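Local structure of putative O-methyltransferase (3TFW) at residues A[101-105]-A[118-122]; A[166-172]-A[216-222]. The protein probably transfers a methyl group from S-adenosylmethionine to an oxygen of an acceptor substrate. One frame throughout, in Å; residues are numbered along the deposited sequence.

Contact 1: A[101-105]-A[118-122]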
ATOM      1  N   ALA A 101      -7.037  27.193   0.696  1.00 17.58           N
ATOM      2  CA  ALA A 101      -8.071  26.994  -0.331  1.00 17.58           C
ATOM      3  C   ALA A 101      -7.769  27.807  -1.590  1.00 17.79           C
ATOM      4  O   ALA A 101      -7.916  27.303  -2.698  1.00 17.66           O
ATOM      5  CB  ALA A 101      -9.451  27.322   0.200  1.00 17.55           C
ATOM      6  N   GLN A 102      -7.321  29.050  -1.404  1.00 18.36           N
ATOM      7  CA  GLN A 102      -6.940  29.926  -2.515  1.00 19.04           C
ATOM      8  C   GLN A 102      -5.818  29.319  -3.357  1.00 18.15           C
ATOM      9  O   GLN A 102      -5.897  29.262  -4.581  1.00 17.99           O
ATOM     10  CB  GLN A 102      -6.527  31.300  -1.981  1.00 20.05           C
ATOM     11  CG  GLN A 102      -6.081  32.280  -3.060  1.00 24.02           C
ATOM     12  CD  GLN A 102      -5.478  33.558  -2.496  1.00 30.61           C
ATOM     13  OE1 GLN A 102      -4.889  33.568  -1.406  1.00 33.75           O
ATOM     14  NE2 GLN A 102      -5.605  34.646  -3.251  1.00 32.92           N
ATOM     15  N   VAL A 103      -4.769  28.865  -2.691  1.00 17.30           N
ATOM     16  CA  VAL A 103      -3.637  28.240  -3.374  1.00 17.04           C
ATOM     17  C   VAL A 103      -4.065  26.956  -4.088  1.00 16.75           C
ATOM     18  O   VAL A 103      -3.708  26.720  -5.248  1.00 17.15           O
ATOM     19  CB  VAL A 103      -2.498  27.952  -2.369  1.00 16.78           C
ATOM     20  CG1 VAL A 103      -1.359  27.165  -3.023  1.00 18.14           C
ATOM     21  CG2 VAL A 103      -1.984  29.261  -1.775  1.00 17.42           C
ATOM     22  N   ALA A 104      -4.832  26.125  -3.388  1.00 16.90           N
ATOM     23  CA  ALA A 104      -5.346  24.880  -3.964  1.00 16.44           C
ATOM     24  C   ALA A 104      -6.180  25.121  -5.242  1.00 17.02           C
ATOM     25  O   ALA A 104      -6.033  24.389  -6.234  1.00 15.79           O
ATOM     26  CB  ALA A 104      -6.156  24.121  -2.919  1.00 15.91           C
ATOM     27  N   ARG A 105      -7.025  26.157  -5.217  1.00 18.23           N
ATOM     28  CA  ARG A 105      -7.888  26.496  -6.373  1.00 20.18           C
ATOM     29  C   ARG A 105      -7.027  26.765  -7.608  1.00 20.34           C
ATOM     30  O   ARG A 105      -7.301  26.266  -8.707  1.00 20.78           O
ATOM     31  CB  ARG A 105      -8.774  27.717  -6.083  1.00 20.64           C
ATOM     32  CG  ARG A 105      -9.855  27.504  -5.037  1.00 24.44           C
ATOM     33  CD  ARG A 105     -10.883  28.639  -5.008  1.00 29.34           C
ATOM     34  NE  ARG A 105     -10.298  29.976  -4.911  1.00 32.46           N
ATOM     35  CZ  ARG A 105     -10.221  30.683  -3.787  1.00 34.61           C
ATOM     36  NH1 ARG A 105     -10.700  30.190  -2.654  1.00 35.88           N
ATOM     37  NH2 ARG A 105      -9.662  31.888  -3.797  1.00 36.68           N
ATOM     38  N   THR A 118     -14.395  19.258  -6.652  1.00 15.99           N
ATOM     39  CA  THR A 118     -15.164  20.267  -5.949  1.00 16.00           C
ATOM     40  C   THR A 118     -14.465  20.571  -4.623  1.00 15.95           C
ATOM     41  O   THR A 118     -14.265  19.677  -3.786  1.00 15.15           O
ATOM     42  CB  THR A 118     -16.631  19.822  -5.721  1.00 15.83           C
ATOM     43  OG1 THR A 118     -17.274  19.615  -6.989  1.00 17.44           O
ATOM     44  CG2 THR A 118     -17.410  20.888  -4.945  1.00 16.95           C
ATOM     45  N   LEU A 119     -14.064  21.830  -4.466  1.00 15.84           N
ATOM     46  CA  LEU A 119     -13.368  22.278  -3.271  1.00 17.22           C
ATOM     47  C   LEU A 119     -14.347  23.042  -2.385  1.00 17.47           C
ATOM     48  O   LEU A 119     -14.866  24.092  -2.778  1.00 17.44           O
ATOM     49  CB  LEU A 119     -12.152  23.140  -3.654  1.00 17.16           C
ATOM     50  CG  LEU A 119     -11.354  23.898  -2.579  1.00 20.27           C
ATOM     51  CD1 LEU A 119     -11.043  23.026  -1.387  1.00 21.05           C
ATOM     52  CD2 LEU A 119     -10.066  24.462  -3.158  1.00 22.15           C
ATOM     53  N   ARG A 120     -14.603  22.499  -1.201  1.00 18.05           N
ATOM     54  CA  ARG A 120     -15.491  23.138  -0.230  1.00 18.63           C
ATOM     55  C   ARG A 120     -14.689  23.677   0.940  1.00 18.36           C
ATOM     56  O   ARG A 120     -14.152  22.917   1.747  1.00 17.50           O
ATOM     57  CB  ARG A 120     -16.581  22.174   0.250  1.00 19.21           C
ATOM     58  CG  ARG A 120     -17.706  21.981  -0.767  1.00 24.08           C
ATOM     59  CD  ARG A 120     -18.998  21.446  -0.138  1.00 29.79           C
ATOM     60  NE  ARG A 120     -19.908  21.004  -1.197  1.00 34.91           N
ATOM     61  CZ  ARG A 120     -21.143  20.545  -1.017  1.00 37.88           C
ATOM     62  NH1 ARG A 120     -21.668  20.449   0.196  1.00 39.97           N
ATOM     63  NH2 ARG A 120     -21.865  20.185  -2.071  1.00 40.73           N
ATOM     64  N   GLU A 121     -14.613  25.004   1.003  1.00 18.45           N
ATOM     65  CA  GLU A 121     -13.864  25.715   2.024  1.00 19.01           C
ATOM     66  C   GLU A 121     -14.735  25.944   3.265  1.00 18.94           C
ATOM     67  O   GLU A 121     -15.878  26.378   3.154  1.00 19.49           O
ATOM     68  CB  GLU A 121     -13.354  27.043   1.456  1.00 18.93           C
ATOM     69  CG  GLU A 121     -12.548  27.899   2.430  1.00 20.42           C
ATOM     70  CD  GLU A 121     -12.226  29.277   1.871  1.00 21.70           C
ATOM     71  OE1 GLU A 121     -12.126  29.439   0.637  1.00 22.70           O
ATOM     72  OE2 GLU A 121     -12.070  30.208   2.674  1.00 23.82           O
ATOM     73  N   GLY A 122     -14.163  25.692   4.437  1.00 18.75           N
ATOM     74  CA  GLY A 122     -14.883  25.797   5.708  1.00 18.63           C
ATOM     75  C   GLY A 122     -14.490  24.645   6.623  1.00 18.32           C
ATOM     76  O   GLY A 122     -13.778  23.734   6.196  1.00 18.05           O
TER
HETATM   77  O   HOH W   1      -9.892  31.233   0.156  1.00 24.58           O
HETATM   78  O   HOH W   2     -12.681  28.417  -1.918  1.00 39.33           O

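Contact 2: A[166-172]-A[216-222]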
ATOM      1  N   ILE A 166     -10.793   3.312   2.821  1.00 12.84           N
ATOM      2  CA  ILE A 166     -10.539   4.472   3.650  1.00 13.77           C
ATOM      3  C   ILE A 166      -9.044   4.526   3.993  1.00 14.54           C
ATOM      4  O   ILE A 166      -8.486   3.560   4.520  1.00 14.01           O
ATOM      5  CB  ILE A 166     -11.382   4.416   4.949  1.00 13.22           C
ATOM      6  CG1 ILE A 166     -12.881   4.288   4.611  1.00 13.85           C
ATOM      7  CG2 ILE A 166     -11.111   5.649   5.835  1.00 13.70           C
ATOM      8  CD1 ILE A 166     -13.802   4.058   5.819  1.00 14.35           C
ATOM      9  N   ILE A 167      -8.399   5.648   3.684  1.00 15.09           N
ATOM     10  CA  ILE A 167      -6.971   5.819   3.993  1.00 16.17           C
ATOM     11  C   ILE A 167      -6.805   6.906   5.041  1.00 16.34           C
ATOM     12  O   ILE A 167      -7.362   8.007   4.887  1.00 16.66           O
ATOM     13  CB  ILE A 167      -6.159   6.222   2.732  1.00 16.51           C
ATOM     14  CG1 ILE A 167      -6.433   5.260   1.581  1.00 18.43           C
ATOM     15  CG2 ILE A 167      -4.658   6.315   3.050  1.00 15.72           C
ATOM     16  CD1 ILE A 167      -6.348   5.923   0.217  1.00 23.68           C
ATOM     17  N   GLY A 168      -6.052   6.604   6.106  1.00 15.94           N
ATOM     18  CA  GLY A 168      -5.728   7.601   7.126  1.00 16.77           C
ATOM     19  C   GLY A 168      -4.233   7.877   7.157  1.00 17.72           C
ATOM     20  O   GLY A 168      -3.455   7.000   7.541  1.00 16.76           O
ATOM     21  N   ASP A 169      -3.824   9.082   6.760  1.00 17.84           N
ATOM     22  CA  ASP A 169      -2.377   9.392   6.656  1.00 19.26           C
ATOM     23  C   ASP A 169      -1.843  10.005   7.946  1.00 19.26           C
ATOM     24  O   ASP A 169      -2.602  10.570   8.754  1.00 18.96           O
ATOM     25  CB  ASP A 169      -2.077  10.318   5.461  1.00 19.38           C
ATOM     26  CG  ASP A 169      -0.695  10.060   4.813  1.00 21.59           C
ATOM     27  OD1 ASP A 169       0.047   9.129   5.210  1.00 23.84           O
ATOM     28  OD2 ASP A 169      -0.339  10.812   3.875  1.00 25.72           O
ATOM     29  N   ASN A 170      -0.530   9.864   8.149  1.00 19.54           N
ATOM     30  CA  ASN A 170       0.178  10.544   9.233  1.00 20.15           C
ATOM     31  C   ASN A 170      -0.262  10.117  10.632  1.00 20.05           C
ATOM     32  O   ASN A 170      -0.579  10.958  11.482  1.00 20.52           O
ATOM     33  CB  ASN A 170       0.083  12.069   9.045  1.00 20.57           C
ATOM     34  CG  ASN A 170       0.531  12.508   7.663  1.00 22.36           C
ATOM     35  OD1 ASN A 170      -0.259  13.028   6.877  1.00 24.34           O
ATOM     36  ND2 ASN A 170       1.802  12.266   7.344  1.00 24.12           N
ATOM     37  N   VAL A 171      -0.260   8.810  10.871  1.00 19.35           N
ATOM     38  CA  VAL A 171      -0.760   8.255  12.126  1.00 20.01           C
ATOM     39  C   VAL A 171       0.313   7.918  13.172  1.00 20.37           C
ATOM     40  O   VAL A 171      -0.023   7.620  14.312  1.00 20.89           O
ATOM     41  CB  VAL A 171      -1.671   7.006  11.891  1.00 19.54           C
ATOM     42  CG1 VAL A 171      -2.964   7.420  11.199  1.00 19.78           C
ATOM     43  CG2 VAL A 171      -0.939   5.915  11.090  1.00 19.18           C
ATOM     44  N   VAL A 172       1.583   7.970  12.788  1.00 20.73           N
ATOM     45  CA  VAL A 172       2.670   7.515  13.665  1.00 20.99           C
ATOM     46  C   VAL A 172       3.099   8.572  14.699  1.00 21.75           C
ATOM     47  O   VAL A 172       3.467   8.228  15.824  1.00 22.25           O
ATOM     48  CB  VAL A 172       3.845   6.980  12.822  1.00 21.17           C
ATOM     49  CG1 VAL A 172       5.132   6.817  13.647  1.00 21.69           C
ATOM     50  CG2 VAL A 172       3.440   5.659  12.174  1.00 19.85           C
ATOM     51  N   TRP A 216      10.089   9.452   9.078  1.00 20.93           N
ATOM     52  CA  TRP A 216       9.368   8.296   9.606  1.00 20.69           C
ATOM     53  C   TRP A 216       7.900   8.615   9.889  1.00 20.50           C
ATOM     54  O   TRP A 216       7.587   9.498  10.690  1.00 20.42           O
ATOM     55  CB  TRP A 216      10.061   7.795  10.859  1.00 21.18           C
ATOM     56  CG  TRP A 216       9.361   6.691  11.597  1.00 19.81           C
ATOM     57  CD1 TRP A 216       8.737   5.589  11.059  1.00 18.55           C
ATOM     58  CD2 TRP A 216       9.256   6.562  13.014  1.00 20.47           C
ATOM     59  NE1 TRP A 216       8.234   4.802  12.070  1.00 18.44           N
ATOM     60  CE2 TRP A 216       8.545   5.372  13.275  1.00 19.19           C
ATOM     61  CE3 TRP A 216       9.697   7.341  14.096  1.00 20.43           C
ATOM     62  CZ2 TRP A 216       8.257   4.942  14.575  1.00 19.61           C
ATOM     63  CZ3 TRP A 216       9.403   6.922  15.384  1.00 21.70           C
ATOM     64  CH2 TRP A 216       8.696   5.722  15.613  1.00 22.33           C
ATOM     65  N   ASP A 217       7.004   7.884   9.229  1.00 19.84           N
ATOM     66  CA  ASP A 217       5.575   8.067   9.462  1.00 19.31           C
ATOM     67  C   ASP A 217       4.826   6.788   9.113  1.00 18.55           C
ATOM     68  O   ASP A 217       5.400   5.681   9.106  1.00 18.13           O
ATOM     69  CB  ASP A 217       5.042   9.271   8.659  1.00 19.60           C
ATOM     70  CG  ASP A 217       3.878   9.996   9.360  1.00 20.38           C
ATOM     71  OD1 ASP A 217       3.173   9.394  10.195  1.00 20.88           O
ATOM     72  OD2 ASP A 217       3.651  11.191   9.057  1.00 24.21           O
ATOM     73  N   GLY A 218       3.529   6.914   8.867  1.00 17.46           N
ATOM     74  CA  GLY A 218       2.742   5.732   8.546  1.00 16.80           C
ATOM     75  C   GLY A 218       1.307   6.073   8.221  1.00 16.36           C
ATOM     76  O   GLY A 218       0.863   7.206   8.440  1.00 15.70           O
ATOM     77  N   PHE A 219       0.585   5.075   7.717  1.00 15.53           N
ATOM     78  CA  PHE A 219      -0.792   5.267   7.290  1.00 15.52           C
ATOM     79  C   PHE A 219      -1.648   4.026   7.568  1.00 15.56           C
ATOM     80  O   PHE A 219      -1.135   2.913   7.654  1.00 15.24           O
ATOM     81  CB  PHE A 219      -0.848   5.656   5.805  1.00 15.81           C
ATOM     82  CG  PHE A 219      -0.454   4.546   4.849  1.00 17.88           C
ATOM     83  CD1 PHE A 219      -1.422   3.716   4.282  1.00 18.80           C
ATOM     84  CD2 PHE A 219       0.880   4.353   4.489  1.00 19.78           C
ATOM     85  CE1 PHE A 219      -1.063   2.692   3.394  1.00 20.73           C
ATOM     86  CE2 PHE A 219       1.247   3.330   3.598  1.00 20.73           C
ATOM     87  CZ  PHE A 219       0.288   2.506   3.052  1.00 20.27           C
ATOM     88  N   THR A 220      -2.950   4.235   7.713  1.00 14.99           N
ATOM     89  CA  THR A 220      -3.890   3.122   7.805  1.00 14.98           C
ATOM     90  C   THR A 220      -4.608   2.923   6.482  1.00 14.98           C
ATOM     91  O   THR A 220      -4.762   3.860   5.690  1.00 13.91           O
ATOM     92  CB  THR A 220      -4.920   3.341   8.925  1.00 14.99           C
ATOM     93  OG1 THR A 220      -5.686   4.525   8.660  1.00 16.71           O
ATOM     94  CG2 THR A 220      -4.218   3.492  10.255  1.00 16.42           C
ATOM     95  N   LEU A 221      -5.045   1.690   6.254  1.00 14.61           N
ATOM     96  CA  LEU A 221      -5.796   1.333   5.071  1.00 15.07           C
ATOM     97  C   LEU A 221      -6.899   0.411   5.556  1.00 14.72           C
ATOM     98  O   LEU A 221      -6.607  -0.584   6.231  1.00 14.67           O
ATOM     99  CB  LEU A 221      -4.872   0.610   4.105  1.00 15.62           C
ATOM    100  CG  LEU A 221      -5.170   0.536   2.609  1.00 20.01           C
ATOM    101  CD1 LEU A 221      -5.340   1.908   1.992  1.00 22.47           C
ATOM    102  CD2 LEU A 221      -3.993  -0.179   1.933  1.00 22.64           C
ATOM    103  N   ALA A 222      -8.156   0.750   5.251  1.00 13.89           N
ATOM    104  CA  ALA A 222      -9.299  -0.030   5.743  1.00 13.45           C
ATOM    105  C   ALA A 222     -10.276  -0.276   4.599  1.00 13.48           C
ATOM    106  O   ALA A 222     -10.584   0.645   3.836  1.00 13.79           O
ATOM    107  CB  ALA A 222     -10.001   0.695   6.905  1.00 13.25           C
TER
HETATM  108  O   HOH W   3      -7.895   3.578   7.264  1.00 20.73           O

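Contact 1: A[101-105]-A[118-122]
L119 lays the methyl CD2 of its branched end against helix 101-105, where it touches three residues. L119 CD2 lies 3.6 Å from R105 CG, and A104 adds its methyl group, with CB 3.9 Å from L119 CD2. The third neighbour is backbone: the carbonyl O of A101 sits 3.6 Å from L119 CD2. That same oxygen accepts the helical hydrogen bond from R105 N. CB of L119 points toward the helix, and a chi1 of 172° carries the branched end on to it. The arginine chain crosses the leucine at about a right angle.

Two residues further along the strand, E121 reaches the helix with an extended side chain. It runs past the methyl of A101, and its OE1 comes within 3.4 Å of A101 CB. R105 bends at chi3 (-51°), and its guanidinium turns back along the helix so that one face rests over CA of Q102. E121 OE1 then lies at the edge of that group, and the two charged planes are only 15° apart. The salt bridge is long, 3.7 Å from R105 NH1 to E121 OE1. Two waters supplement this long bridge. Each accepts from NH1 and donates to OE1, so the pair is bridged twice.

Helix and strand belong to the beta-alpha-beta unit 90-95, 98-110, 117-121 of the Rossmann-like methyltransferase fold. They run nearly antiparallel, with segment axes 9.9 Å apart. T72 also touches both A104 and L119, so a loop of the same chain joins the apolar part. Strand 90-95 flanks the strand, pairing with T118, R120 and G122.

The apolar part is small and close-fitting, while the charged part is hydrated. Its electrostatic pull is therefore probably moderate, with much of the link carried through water.

Contact 2: A[166-172]-A[216-222]
The I167 and L221 side chains run alongside each other in the same direction, with I167 CG1 3.5 Å from L221 CD1. F219 is on their face of the sheet. Its ring meets that of F54 of the same chain, and L221 packs on F54 of the second subunit. The other face carries I166, A222 and T220, the last two packed on M197 of helix 185-199. Beyond the paired strands, V172 sets CG1 over one face of the W216 indole, 4.0 Å from the centroid of the six-membered ring, a CH-pi contact. With chi1 at 166°, V172 turns CG1 away from its own N and toward the indole. The indole also meets W12 of the second subunit edge-to-face, and its NE1 is hydrogen-bonded to OE1 of Q209.

Strand 165-169 here pairs with antiparallel strand 217-224, as in the 3-2-1-4-5-7-6 sheet of class I methyltransferases. I166 and A222 form a hydrogen-bonded pair, with 2.9 Å from I166 N to A222 O. G168 and T220 form another, with 2.8 Å from T220 N to G168 O. A water links I166 O to T220 OG1.

At N170 the chain turns, and V171 N donates to G218 O at 3.1 Å, from well above the carbonyl plane. At the polar edge, D217 OD1 accepts a weak bond from V172 N at 3.4 Å and another weak one from G218 N.

From the N terminus, the chain first reaches contact 1. Only 12 residues separate 101-105 from 118-122, so it closes a short loop within one beta-alpha-beta unit and sets helix 98-110 beside strand 117-121, the outermost of this chain's sheet on that side. Contact 2 opens later and spans 43 residues, which include helix 185-199 and strand 203-211. It closes a longer excursion by bringing strand 217-224 back beside 165-169. The two loops follow in series and neither nest nor cross. The centres of contact 1 and contact 2 are about 23 Å apart. They lie on opposite sides of the chain's centre. Both reach the same sheet: contact 1 at one edge, contact 2 where its parallel part meets the antiparallel strands.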